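Local coordinates for protein Crov588 (PDB 6NYR) that is of unknown function but folds as a leucine-rich-repeat protein of FNIP repeats whose solenoid curves round into a circle, at residues C173-I178 against R194-K199; F214-N219 against F236-N241; N637-E642 against I662-D667; L630-Y635 against L652-G657. All coordinates share one frame; numbering follows the deposited sequence.

Contact 1 (C173-I178 against R194-K199)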
# COMPACT_ATOMS: atom_id res chain seq x y z
N CYS A 173 29.46 1.84 0.45
CA CYS A 173 30.84 2.21 0.71
C CYS A 173 31.64 2.42 -0.56
O CYS A 173 32.74 2.98 -0.49
CB CYS A 173 31.52 1.15 1.58
SG CYS A 173 30.97 1.10 3.30
N PHE A 174 31.15 1.98 -1.71
CA PHE A 174 31.93 2.13 -2.93
C PHE A 174 32.23 3.60 -3.19
O PHE A 174 31.31 4.43 -3.27
CB PHE A 174 31.22 1.54 -4.14
CG PHE A 174 32.00 1.71 -5.41
CD1 PHE A 174 33.10 0.90 -5.65
CD2 PHE A 174 31.67 2.68 -6.34
CE1 PHE A 174 33.85 1.05 -6.80
CE2 PHE A 174 32.41 2.83 -7.50
CZ PHE A 174 33.50 2.01 -7.72
N ASN A 175 33.51 3.93 -3.32
CA ASN A 175 33.94 5.28 -3.64
C ASN A 175 35.32 5.23 -4.29
O ASN A 175 36.30 5.72 -3.72
CB ASN A 175 33.95 6.16 -2.39
CG ASN A 175 34.22 7.62 -2.71
OD1 ASN A 175 34.02 8.08 -3.84
ND2 ASN A 175 34.68 8.37 -1.72
N GLN A 176 35.41 4.62 -5.47
CA GLN A 176 36.64 4.58 -6.24
C GLN A 176 36.42 5.22 -7.60
O GLN A 176 35.31 5.17 -8.15
CB GLN A 176 37.16 3.15 -6.43
CG GLN A 176 37.55 2.42 -5.15
CD GLN A 176 38.76 3.03 -4.47
OE1 GLN A 176 39.67 3.56 -5.12
NE2 GLN A 176 38.77 2.97 -3.14
N LYS A 177 37.48 5.80 -8.14
CA LYS A 177 37.41 6.43 -9.45
C LYS A 177 37.02 5.41 -10.51
O LYS A 177 37.41 4.24 -10.44
CB LYS A 177 38.75 7.08 -9.79
CG LYS A 177 38.78 7.85 -11.11
CD LYS A 177 37.72 8.93 -11.18
CE LYS A 177 37.71 9.63 -12.54
NZ LYS A 177 38.78 10.65 -12.67
N ILE A 178 36.24 5.86 -11.48
CA ILE A 178 35.87 5.07 -12.66
C ILE A 178 36.45 5.77 -13.88
O ILE A 178 36.07 6.91 -14.18
CB ILE A 178 34.35 4.90 -12.79
CG1 ILE A 178 33.83 4.04 -11.64
CG2 ILE A 178 33.99 4.32 -14.15
CD1 ILE A 178 32.33 3.94 -11.58
N ARG A 194 25.79 5.34 -1.50
CA ARG A 194 25.90 6.47 -0.59
C ARG A 194 27.17 7.28 -0.83
O ARG A 194 27.12 8.49 -1.08
CB ARG A 194 25.89 5.97 0.86
CG ARG A 194 25.43 6.98 1.89
CD ARG A 194 25.48 6.36 3.29
NE ARG A 194 26.83 5.87 3.58
CZ ARG A 194 27.17 5.16 4.65
NH1 ARG A 194 26.25 4.85 5.55
NH2 ARG A 194 28.42 4.77 4.81
N ASN A 195 28.33 6.63 -0.76
CA ASN A 195 29.59 7.33 -0.60
C ASN A 195 30.30 7.65 -1.90
O ASN A 195 31.38 8.26 -1.86
CB ASN A 195 30.54 6.51 0.29
CG ASN A 195 30.08 6.47 1.73
OD1 ASN A 195 29.03 7.02 2.08
ND2 ASN A 195 30.85 5.81 2.59
N PHE A 196 29.76 7.26 -3.05
CA PHE A 196 30.45 7.57 -4.30
C PHE A 196 30.44 9.08 -4.52
O PHE A 196 29.38 9.69 -4.71
CB PHE A 196 29.80 6.88 -5.48
CG PHE A 196 30.45 7.22 -6.79
CD1 PHE A 196 31.61 6.57 -7.18
CD2 PHE A 196 29.94 8.21 -7.60
CE1 PHE A 196 32.23 6.89 -8.38
CE2 PHE A 196 30.55 8.54 -8.79
CZ PHE A 196 31.70 7.88 -9.18
N ASN A 197 31.64 9.69 -4.52
CA ASN A 197 31.81 11.12 -4.74
C ASN A 197 33.11 11.30 -5.52
O ASN A 197 34.09 11.86 -5.04
CB ASN A 197 31.81 11.90 -3.43
CG ASN A 197 31.79 13.40 -3.64
OD1 ASN A 197 31.46 13.88 -4.73
ND2 ASN A 197 32.14 14.16 -2.61
N GLN A 198 33.12 10.80 -6.75
CA GLN A 198 34.30 10.76 -7.61
C GLN A 198 33.97 11.46 -8.92
O GLN A 198 32.84 11.37 -9.41
CB GLN A 198 34.71 9.30 -7.85
CG GLN A 198 36.17 8.96 -7.57
CD GLN A 198 36.73 9.63 -6.33
OE1 GLN A 198 37.64 10.46 -6.42
NE2 GLN A 198 36.19 9.29 -5.17
N LYS A 199 34.94 12.17 -9.47
CA LYS A 199 34.74 12.85 -10.74
C LYS A 199 34.38 11.85 -11.83
O LYS A 199 34.81 10.69 -11.81
CB LYS A 199 35.99 13.63 -11.15
CG LYS A 199 36.19 14.96 -10.43
CD LYS A 199 37.61 15.49 -10.67
CE LYS A 199 37.76 16.94 -10.23
NZ LYS A 199 37.32 17.20 -8.83
O HOH W 1 35.65 9.85 -15.08
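The packed side of this contact is built by F174 and F196, equivalent phenylalanines of successive FNIP-type coils. Their side chains run side by side, and CE2 of F174 lies 3.8 Å from CD1 of F196. I178 CD1 lies more loosely beside the F196 ring, 4.4 Å from CE1, while Q176 O meets that ring at its edge. Flat, apolar rings suit this buried row, needing no polar partner.

The other side is polar and partly open to solvent. Here N175, with CG anti to its own backbone N (chi1 -173°), presents OD1 to two donors that arrive from opposite faces of the amide plane. The bond from N197 N is 3.0 Å long and almost straight, at 174°; that from Q198 NE2 to the same OD1 is shorter, 2.8 Å, but bent. Because N175 N is itself bonded to N153 OD1, the asparagines form a ladder from coil to coil, as in repeat solenoids. At the looser end, the aliphatic part of K177 passes K199 O, and a water bonded to I178 O makes a weak bond there too.

Both segments are loops, following strands 167-169 and 189-191; F170 and F192 stack on F174 and F196 respectively.

Contact 2 (F214-N219 against F236-N241)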
# COMPACT_ATOMS: atom_id res chain seq x y z
N PHE A 214 22.58 8.79 -8.89
CA PHE A 214 23.62 9.08 -7.92
C PHE A 214 23.08 8.93 -6.50
O PHE A 214 21.86 8.88 -6.27
CB PHE A 214 24.20 10.49 -8.10
CG PHE A 214 24.97 10.67 -9.37
CD1 PHE A 214 26.22 10.10 -9.52
CD2 PHE A 214 24.44 11.42 -10.41
CE1 PHE A 214 26.92 10.26 -10.70
CE2 PHE A 214 25.14 11.58 -11.59
CZ PHE A 214 26.38 11.00 -11.73
N GLY A 215 24.00 8.88 -5.55
CA GLY A 215 23.65 8.71 -4.16
C GLY A 215 24.00 9.88 -3.27
O GLY A 215 24.39 10.95 -3.74
N TRP A 216 23.92 9.64 -1.96
CA TRP A 216 23.98 10.69 -0.94
C TRP A 216 25.10 11.70 -1.18
O TRP A 216 24.84 12.91 -1.25
CB TRP A 216 24.15 10.00 0.42
CG TRP A 216 24.02 10.85 1.64
CD1 TRP A 216 24.94 11.72 2.14
CD2 TRP A 216 22.92 10.87 2.54
NE1 TRP A 216 24.47 12.30 3.29
CE2 TRP A 216 23.23 11.79 3.56
CE3 TRP A 216 21.69 10.20 2.59
CZ2 TRP A 216 22.35 12.06 4.62
CZ3 TRP A 216 20.82 10.47 3.63
CH2 TRP A 216 21.16 11.39 4.63
N TYR A 217 26.34 11.24 -1.29
CA TYR A 217 27.47 12.15 -1.22
C TYR A 217 27.97 12.64 -2.57
O TYR A 217 28.86 13.50 -2.60
CB TYR A 217 28.65 11.48 -0.47
CG TYR A 217 28.45 11.40 1.03
CD1 TYR A 217 28.71 12.49 1.85
CD2 TYR A 217 27.99 10.23 1.63
CE1 TYR A 217 28.52 12.43 3.21
CE2 TYR A 217 27.80 10.16 2.99
CZ TYR A 217 28.06 11.26 3.78
OH TYR A 217 27.87 11.18 5.14
N PHE A 218 27.43 12.16 -3.69
CA PHE A 218 27.94 12.60 -4.97
C PHE A 218 27.76 14.11 -5.13
O PHE A 218 26.64 14.62 -5.03
CB PHE A 218 27.26 11.89 -6.13
CG PHE A 218 27.76 12.35 -7.48
CD1 PHE A 218 28.94 11.86 -8.00
CD2 PHE A 218 27.05 13.30 -8.20
CE1 PHE A 218 29.41 12.29 -9.23
CE2 PHE A 218 27.51 13.73 -9.44
CZ PHE A 218 28.69 13.22 -9.94
N ASN A 219 28.85 14.82 -5.39
CA ASN A 219 28.78 16.26 -5.58
C ASN A 219 29.95 16.76 -6.41
O ASN A 219 30.75 17.59 -5.96
CB ASN A 219 28.75 16.98 -4.23
CG ASN A 219 28.36 18.44 -4.36
OD1 ASN A 219 27.81 18.86 -5.38
ND2 ASN A 219 28.64 19.23 -3.33
N PHE A 236 19.73 12.65 -9.21
CA PHE A 236 20.83 13.04 -8.34
C PHE A 236 20.54 12.66 -6.89
O PHE A 236 19.40 12.37 -6.51
CB PHE A 236 21.12 14.54 -8.42
CG PHE A 236 21.70 14.98 -9.72
CD1 PHE A 236 23.00 14.66 -10.05
CD2 PHE A 236 20.95 15.72 -10.62
CE1 PHE A 236 23.54 15.05 -11.25
CE2 PHE A 236 21.49 16.12 -11.83
CZ PHE A 236 22.78 15.78 -12.14
N GLY A 237 21.59 12.69 -6.07
CA GLY A 237 21.49 12.34 -4.67
C GLY A 237 21.38 13.56 -3.77
O GLY A 237 21.27 14.70 -4.22
N ARG A 238 21.43 13.29 -2.46
CA ARG A 238 21.16 14.32 -1.47
C ARG A 238 22.05 15.54 -1.70
O ARG A 238 21.56 16.68 -1.74
CB ARG A 238 21.37 13.76 -0.07
CG ARG A 238 20.95 14.69 1.05
CD ARG A 238 21.49 14.22 2.40
NE ARG A 238 21.15 15.14 3.48
CZ ARG A 238 21.90 16.15 3.90
NH1 ARG A 238 23.06 16.42 3.33
NH2 ARG A 238 21.47 16.91 4.90
N ASN A 239 23.36 15.33 -1.82
CA ASN A 239 24.33 16.41 -1.71
C ASN A 239 24.68 17.08 -3.04
O ASN A 239 25.40 18.08 -3.02
CB ASN A 239 25.62 15.89 -1.07
CG ASN A 239 25.46 15.60 0.40
OD1 ASN A 239 24.39 15.79 0.98
ND2 ASN A 239 26.54 15.12 1.03
N PHE A 240 24.24 16.55 -4.17
CA PHE A 240 24.63 17.16 -5.44
C PHE A 240 24.13 18.60 -5.50
O PHE A 240 22.93 18.85 -5.40
CB PHE A 240 24.08 16.38 -6.63
CG PHE A 240 24.34 17.08 -7.94
CD1 PHE A 240 25.56 16.95 -8.58
CD2 PHE A 240 23.38 17.89 -8.52
CE1 PHE A 240 25.81 17.60 -9.78
CE2 PHE A 240 23.61 18.54 -9.71
CZ PHE A 240 24.83 18.40 -10.34
N ASN A 241 25.06 19.53 -5.70
CA ASN A 241 24.72 20.95 -5.76
C ASN A 241 25.76 21.69 -6.61
O ASN A 241 26.47 22.58 -6.15
CB ASN A 241 24.63 21.54 -4.35
CG ASN A 241 23.94 22.89 -4.32
OD1 ASN A 241 23.21 23.24 -5.26
ND2 ASN A 241 24.16 23.65 -3.26
O HOH W 2 24.50 13.36 -5.02
O HOH W 3 29.54 15.26 -0.37
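F214 and F236 lead into equivalent bends in two adjacent coils of the leucine-rich-repeat solenoid, each bend leaving a short strand and carrying the same Phe-Gly-X-X-Phe-Asn pattern; that from G215 to F218 is a type I turn.

The apolar contacts form the inner layer. The rings of F214 and F236 meet rim to rim in nearly parallel planes, with CD2 of F214 3.6 Å from CD1 of F236. F218 and F240 repeat the side-by-side arrangement one step on, and within each coil the second phenylalanine places an atom over the ring of the first. Aromatic residues fill this layer well because broad rings can touch both their own coil and the next.

A different packing occurs on the exposed side. R238 runs extended from CG to NE beside W216, and its CD lies over one face of the indole, 3.4 Å from the centroid of the six-membered ring, as a CH-pi contact. Its NH1 donates to OD1 of N239, which steadies the guanidinium in a plane only 10° from that of the indole.

Glycine suits position 237, where CA comes within 3.3 Å of G215 O as a CA-H...O contact and the backbones run close. Water 2 donates to G215 O and F218 O and accepts weak bonds from G237 N and F240 N, thus linking the two bends.

Direct hydrogen bonds complete the join. N239 N donates to W216 O in its carbonyl plane, at 2.9 Å. Q242 also donates to N219 OD1, which receives N241 N at 2.8 Å from above its amide plane.

Contact 3 (N637-E642 against I662-D667)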
# COMPACT_ATOMS: atom_id res chain seq x y z
N ASN A 637 -11.38 -24.28 25.83
CA ASN A 637 -10.67 -25.36 26.51
C ASN A 637 -11.62 -26.54 26.74
O ASN A 637 -11.89 -26.95 27.86
CB ASN A 637 -10.10 -24.84 27.83
CG ASN A 637 -8.93 -25.65 28.33
OD1 ASN A 637 -8.14 -26.17 27.53
ND2 ASN A 637 -8.80 -25.78 29.64
N GLN A 638 -12.15 -27.10 25.65
CA GLN A 638 -13.09 -28.21 25.74
C GLN A 638 -12.67 -29.32 24.78
O GLN A 638 -12.12 -29.07 23.71
CB GLN A 638 -14.52 -27.76 25.40
CG GLN A 638 -15.09 -26.67 26.31
CD GLN A 638 -15.21 -27.12 27.75
OE1 GLN A 638 -14.70 -26.47 28.66
NE2 GLN A 638 -15.90 -28.24 27.97
N GLU A 639 -12.94 -30.56 25.19
CA GLU A 639 -12.65 -31.71 24.35
C GLU A 639 -13.59 -31.73 23.14
O GLU A 639 -14.81 -31.68 23.29
CB GLU A 639 -12.80 -33.01 25.14
CG GLU A 639 -11.84 -33.17 26.32
CD GLU A 639 -12.17 -34.39 27.18
OE1 GLU A 639 -13.28 -34.94 27.03
OE2 GLU A 639 -11.33 -34.79 28.01
N LEU A 640 -13.01 -31.80 21.95
CA LEU A 640 -13.78 -32.07 20.74
C LEU A 640 -13.70 -33.56 20.42
O LEU A 640 -12.63 -34.17 20.54
CB LEU A 640 -13.29 -31.26 19.55
CG LEU A 640 -13.54 -29.75 19.57
CD1 LEU A 640 -12.82 -29.10 18.41
CD2 LEU A 640 -15.03 -29.46 19.51
N THR A 641 -14.82 -34.13 20.02
CA THR A 641 -14.88 -35.51 19.56
C THR A 641 -15.21 -35.51 18.07
O THR A 641 -15.74 -34.54 17.53
CB THR A 641 -15.94 -36.31 20.33
OG1 THR A 641 -17.24 -35.77 20.07
CG2 THR A 641 -15.65 -36.25 21.83
N GLU A 642 -14.88 -36.62 17.41
CA GLU A 642 -15.07 -36.69 15.96
C GLU A 642 -16.55 -36.70 15.60
O GLU A 642 -16.92 -36.21 14.53
CB GLU A 642 -14.35 -37.92 15.40
CG GLU A 642 -12.83 -37.85 15.59
CD GLU A 642 -12.04 -38.43 14.43
OE1 GLU A 642 -12.60 -38.58 13.33
OE2 GLU A 642 -10.84 -38.75 14.64
N ILE A 662 -7.90 -30.24 23.55
CA ILE A 662 -8.98 -30.19 22.57
C ILE A 662 -8.96 -31.43 21.70
O ILE A 662 -10.01 -31.95 21.30
CB ILE A 662 -8.87 -28.91 21.73
CG1 ILE A 662 -8.88 -27.67 22.62
CG2 ILE A 662 -10.00 -28.84 20.71
CD1 ILE A 662 -8.45 -26.40 21.90
N LEU A 663 -7.76 -31.93 21.38
CA LEU A 663 -7.59 -33.05 20.46
C LEU A 663 -7.29 -34.35 21.19
O LEU A 663 -6.83 -35.31 20.57
CB LEU A 663 -6.49 -32.72 19.45
CG LEU A 663 -6.69 -31.41 18.70
CD1 LEU A 663 -5.59 -31.17 17.68
CD2 LEU A 663 -8.06 -31.38 18.02
N LYS A 664 -7.54 -34.39 22.50
CA LYS A 664 -7.35 -35.61 23.28
C LYS A 664 -7.94 -36.82 22.57
O LYS A 664 -7.28 -37.85 22.39
CB LYS A 664 -7.97 -35.43 24.66
CG LYS A 664 -7.64 -36.51 25.68
CD LYS A 664 -8.71 -36.54 26.77
CE LYS A 664 -8.45 -37.60 27.83
NZ LYS A 664 -7.59 -37.09 28.93
N ASN A 665 -9.20 -36.71 22.15
CA ASN A 665 -9.95 -37.82 21.58
C ASN A 665 -10.05 -37.72 20.06
O ASN A 665 -11.10 -38.02 19.48
CB ASN A 665 -11.35 -37.88 22.19
CG ASN A 665 -11.33 -37.81 23.71
OD1 ASN A 665 -11.79 -36.83 24.30
ND2 ASN A 665 -10.80 -38.85 24.34
N ILE A 666 -8.98 -37.29 19.39
CA ILE A 666 -9.00 -37.11 17.94
C ILE A 666 -7.67 -37.58 17.38
O ILE A 666 -6.63 -36.99 17.66
CB ILE A 666 -9.26 -35.64 17.54
CG1 ILE A 666 -10.69 -35.24 17.89
CG2 ILE A 666 -8.98 -35.44 16.06
CD1 ILE A 666 -10.94 -33.75 17.82
N ASP A 667 -7.71 -38.65 16.58
CA ASP A 667 -6.52 -39.11 15.87
C ASP A 667 -6.23 -38.10 14.76
O ASP A 667 -6.86 -38.14 13.70
CB ASP A 667 -6.75 -40.51 15.31
CG ASP A 667 -5.44 -41.26 15.06
OD1 ASP A 667 -4.39 -40.60 14.93
OD2 ASP A 667 -5.47 -42.51 15.01
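L640 N donates to I662 O over 3.1 Å, a fairly straight bond (161°) that lies in the carbonyl plane and uses a lone pair. It fastens a coil of the leucine-rich-repeat solenoid to the C-terminal part of the chain, where the short helix 659-662 gives way to a type I turn from L663 to I666. Two residues before L640, Q638 O receives a CA-H...O contact from I662 CA, so I662 meets the coil through both its carbonyl oxygen and its CA.

Apolar branches close the buried side. L640 and I662 point the same way, side by side, and CD1 of L640 touches CG2 of I662 at 3.6 Å. With CG2 anti to the backbone N, I662 turns this methyl toward the leucine, while both of its branches also pass Q638 O; a beta-branched residue suits the place because it fills the space close to the backbone. L640 also touches L652 of strand 651-655, and I662 touches I654.

The exposed border is charged and looser. E639 extends beyond CG until OE2 lies 3.4 Å from CD of K664, yet the ammonium nitrogen NZ remains 4.5 Å from OE2, beyond a salt bridge. Such long, flexible chains are at home on an exposed border.

I666, by contrast, is buried: its CD1 packs 3.8 Å from L640 CB and lies 3.2 Å from L640 O.

Contact 4 (L630-Y635 against L652-G657)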
# COMPACT_ATOMS: atom_id res chain seq x y z
N LEU A 630 -14.18 -23.51 11.13
CA LEU A 630 -14.54 -23.33 12.53
C LEU A 630 -13.34 -22.77 13.27
O LEU A 630 -12.26 -23.37 13.26
CB LEU A 630 -14.97 -24.66 13.15
CG LEU A 630 -15.31 -24.62 14.64
CD1 LEU A 630 -16.43 -23.63 14.91
CD2 LEU A 630 -15.67 -26.01 15.14
N THR A 631 -13.52 -21.62 13.91
CA THR A 631 -12.45 -20.95 14.63
C THR A 631 -12.86 -20.70 16.07
O THR A 631 -13.92 -20.12 16.33
CB THR A 631 -12.08 -19.62 13.96
OG1 THR A 631 -11.66 -19.87 12.61
CG2 THR A 631 -10.96 -18.93 14.72
N PHE A 632 -12.02 -21.15 17.00
CA PHE A 632 -12.20 -20.92 18.42
C PHE A 632 -11.19 -19.88 18.90
O PHE A 632 -10.19 -19.59 18.24
CB PHE A 632 -12.03 -22.21 19.22
CG PHE A 632 -13.16 -23.17 19.05
CD1 PHE A 632 -14.35 -22.99 19.73
CD2 PHE A 632 -13.03 -24.25 18.19
CE1 PHE A 632 -15.39 -23.88 19.57
CE2 PHE A 632 -14.07 -25.14 18.03
CZ PHE A 632 -15.25 -24.96 18.72
N GLY A 633 -11.46 -19.34 20.09
CA GLY A 633 -10.67 -18.27 20.65
C GLY A 633 -9.62 -18.76 21.63
O GLY A 633 -9.42 -19.96 21.84
N TRP A 634 -8.94 -17.79 22.24
CA TRP A 634 -7.83 -18.06 23.15
C TRP A 634 -8.26 -18.99 24.28
O TRP A 634 -7.60 -20.00 24.55
CB TRP A 634 -7.33 -16.72 23.70
CG TRP A 634 -5.99 -16.69 24.34
CD1 TRP A 634 -5.08 -17.70 24.43
CD2 TRP A 634 -5.40 -15.55 24.99
NE1 TRP A 634 -3.95 -17.26 25.10
CE2 TRP A 634 -4.13 -15.95 25.45
CE3 TRP A 634 -5.82 -14.24 25.22
CZ2 TRP A 634 -3.28 -15.08 26.13
CZ3 TRP A 634 -4.98 -13.38 25.90
CH2 TRP A 634 -3.72 -13.80 26.35
N TYR A 635 -9.38 -18.69 24.93
CA TYR A 635 -9.74 -19.35 26.18
C TYR A 635 -10.54 -20.63 25.98
O TYR A 635 -10.91 -21.27 26.97
CB TYR A 635 -10.54 -18.38 27.06
CG TYR A 635 -9.73 -17.23 27.64
CD1 TYR A 635 -8.36 -17.15 27.44
CD2 TYR A 635 -10.33 -16.25 28.41
CE1 TYR A 635 -7.61 -16.11 27.97
CE2 TYR A 635 -9.59 -15.20 28.95
CZ TYR A 635 -8.23 -15.14 28.73
OH TYR A 635 -7.48 -14.11 29.25
N LEU A 652 -9.98 -26.32 10.98
CA LEU A 652 -10.22 -26.06 12.40
C LEU A 652 -9.10 -25.18 12.92
O LEU A 652 -7.92 -25.56 12.84
CB LEU A 652 -10.30 -27.37 13.19
CG LEU A 652 -10.35 -27.25 14.71
CD1 LEU A 652 -11.58 -26.46 15.14
CD2 LEU A 652 -10.35 -28.63 15.35
N LYS A 653 -9.45 -24.01 13.44
CA LYS A 653 -8.49 -23.04 13.97
C LYS A 653 -8.52 -23.09 15.50
O LYS A 653 -9.57 -22.90 16.11
CB LYS A 653 -8.82 -21.64 13.47
CG LYS A 653 -7.88 -20.55 13.96
CD LYS A 653 -6.59 -20.50 13.16
CE LYS A 653 -6.75 -19.60 11.95
NZ LYS A 653 -6.61 -18.15 12.30
N ILE A 654 -7.34 -23.29 16.10
CA ILE A 654 -7.23 -23.65 17.51
C ILE A 654 -6.03 -22.95 18.12
O ILE A 654 -5.02 -22.69 17.45
CB ILE A 654 -7.11 -25.19 17.66
CG1 ILE A 654 -8.48 -25.85 17.50
CG2 ILE A 654 -6.47 -25.57 18.98
CD1 ILE A 654 -9.54 -25.33 18.46
N TYR A 655 -6.13 -22.64 19.41
CA TYR A 655 -5.00 -22.13 20.17
C TYR A 655 -4.05 -23.29 20.46
O TYR A 655 -4.46 -24.30 21.04
CB TYR A 655 -5.45 -21.47 21.47
CG TYR A 655 -4.31 -20.97 22.33
CD1 TYR A 655 -3.24 -20.27 21.77
CD2 TYR A 655 -4.31 -21.17 23.71
CE1 TYR A 655 -2.20 -19.81 22.56
CE2 TYR A 655 -3.27 -20.71 24.50
CZ TYR A 655 -2.22 -20.02 23.92
OH TYR A 655 -1.18 -19.56 24.70
N TYR A 656 -2.79 -23.15 20.03
CA TYR A 656 -1.82 -24.22 20.24
C TYR A 656 -1.77 -24.66 21.70
O TYR A 656 -1.74 -25.86 21.99
CB TYR A 656 -0.44 -23.76 19.79
CG TYR A 656 0.60 -24.85 19.77
CD1 TYR A 656 0.68 -25.73 18.70
CD2 TYR A 656 1.50 -25.00 20.82
CE1 TYR A 656 1.62 -26.73 18.68
CE2 TYR A 656 2.44 -26.00 20.80
CZ TYR A 656 2.50 -26.86 19.73
OH TYR A 656 3.45 -27.87 19.70
N GLY A 657 -1.77 -23.70 22.63
CA GLY A 657 -1.57 -24.03 24.03
C GLY A 657 -2.52 -25.07 24.57
O GLY A 657 -2.18 -25.80 25.51
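This is a parallel strand pairing, continued by an aromatic contact, between strands 629-631 and 651-655 near the C-terminal end of the solenoid. L630 pairs with L652 and T631 with K653, and two nearly straight hydrogen bonds hold the register: K653 N to L630 O at 2.9 Å and F632 N to K653 O at 3.1 Å.

The two faces differ in character. On one, L630 and L652 point the same way with their methyl groups in contact, and L652 CD1 also comes to the edge of the F632 ring. I654 adds its own CD1, 3.7 Å from CD2 of F632. Branched and aromatic side chains fit this buried face, where F636 stacks on F632. On the other face T631 lies alongside K653, its CG2 3.6 Å from CG of the lysine; a small threonine and the aliphatic start of a lysine suit a partly exposed surface, with E676 and F678 touching K653 beyond.

Beyond the hydrogen-bonded rungs, W634 turns its indole edge onto one face of Y655, the last residue of its strand, in a T-shaped stack, the planes 86° apart. NE1 of W634 sits 3.5 Å from CZ of Y655, and G657 N lies over the opposite face of the tyrosine ring.

Parallel neighbours in register, with leucines facing inward, are the signature of a leucine-rich-repeat solenoid, here passing from its last FNIP repeat toward the terminal strand 674-678.

In the fold
Contacts 1 and 2 are successive steps of one repeating stack, their centres 11 Å apart. An asparagine ladder joins them, N197 OD1 of contact 1 probably accepting a hydrogen bond from N219 N of contact 2 at 2.8 Å; separately, the backbone pair R194 O and Y217 N probably bonds too. Contacts 3 and 4 form a second pair, with centres about 12 Å apart and their segments alternating along the chain; I662 CD1 packs on I654 CG2 at 3.6 Å. The pairs are remote, contacts 2 and 3 lying on opposite sides of the chain's centre with nearest atoms about 50 Å apart. A glycerol, probably from crystallisation, lies about 6 Å from the Q638 side chain in contact 3.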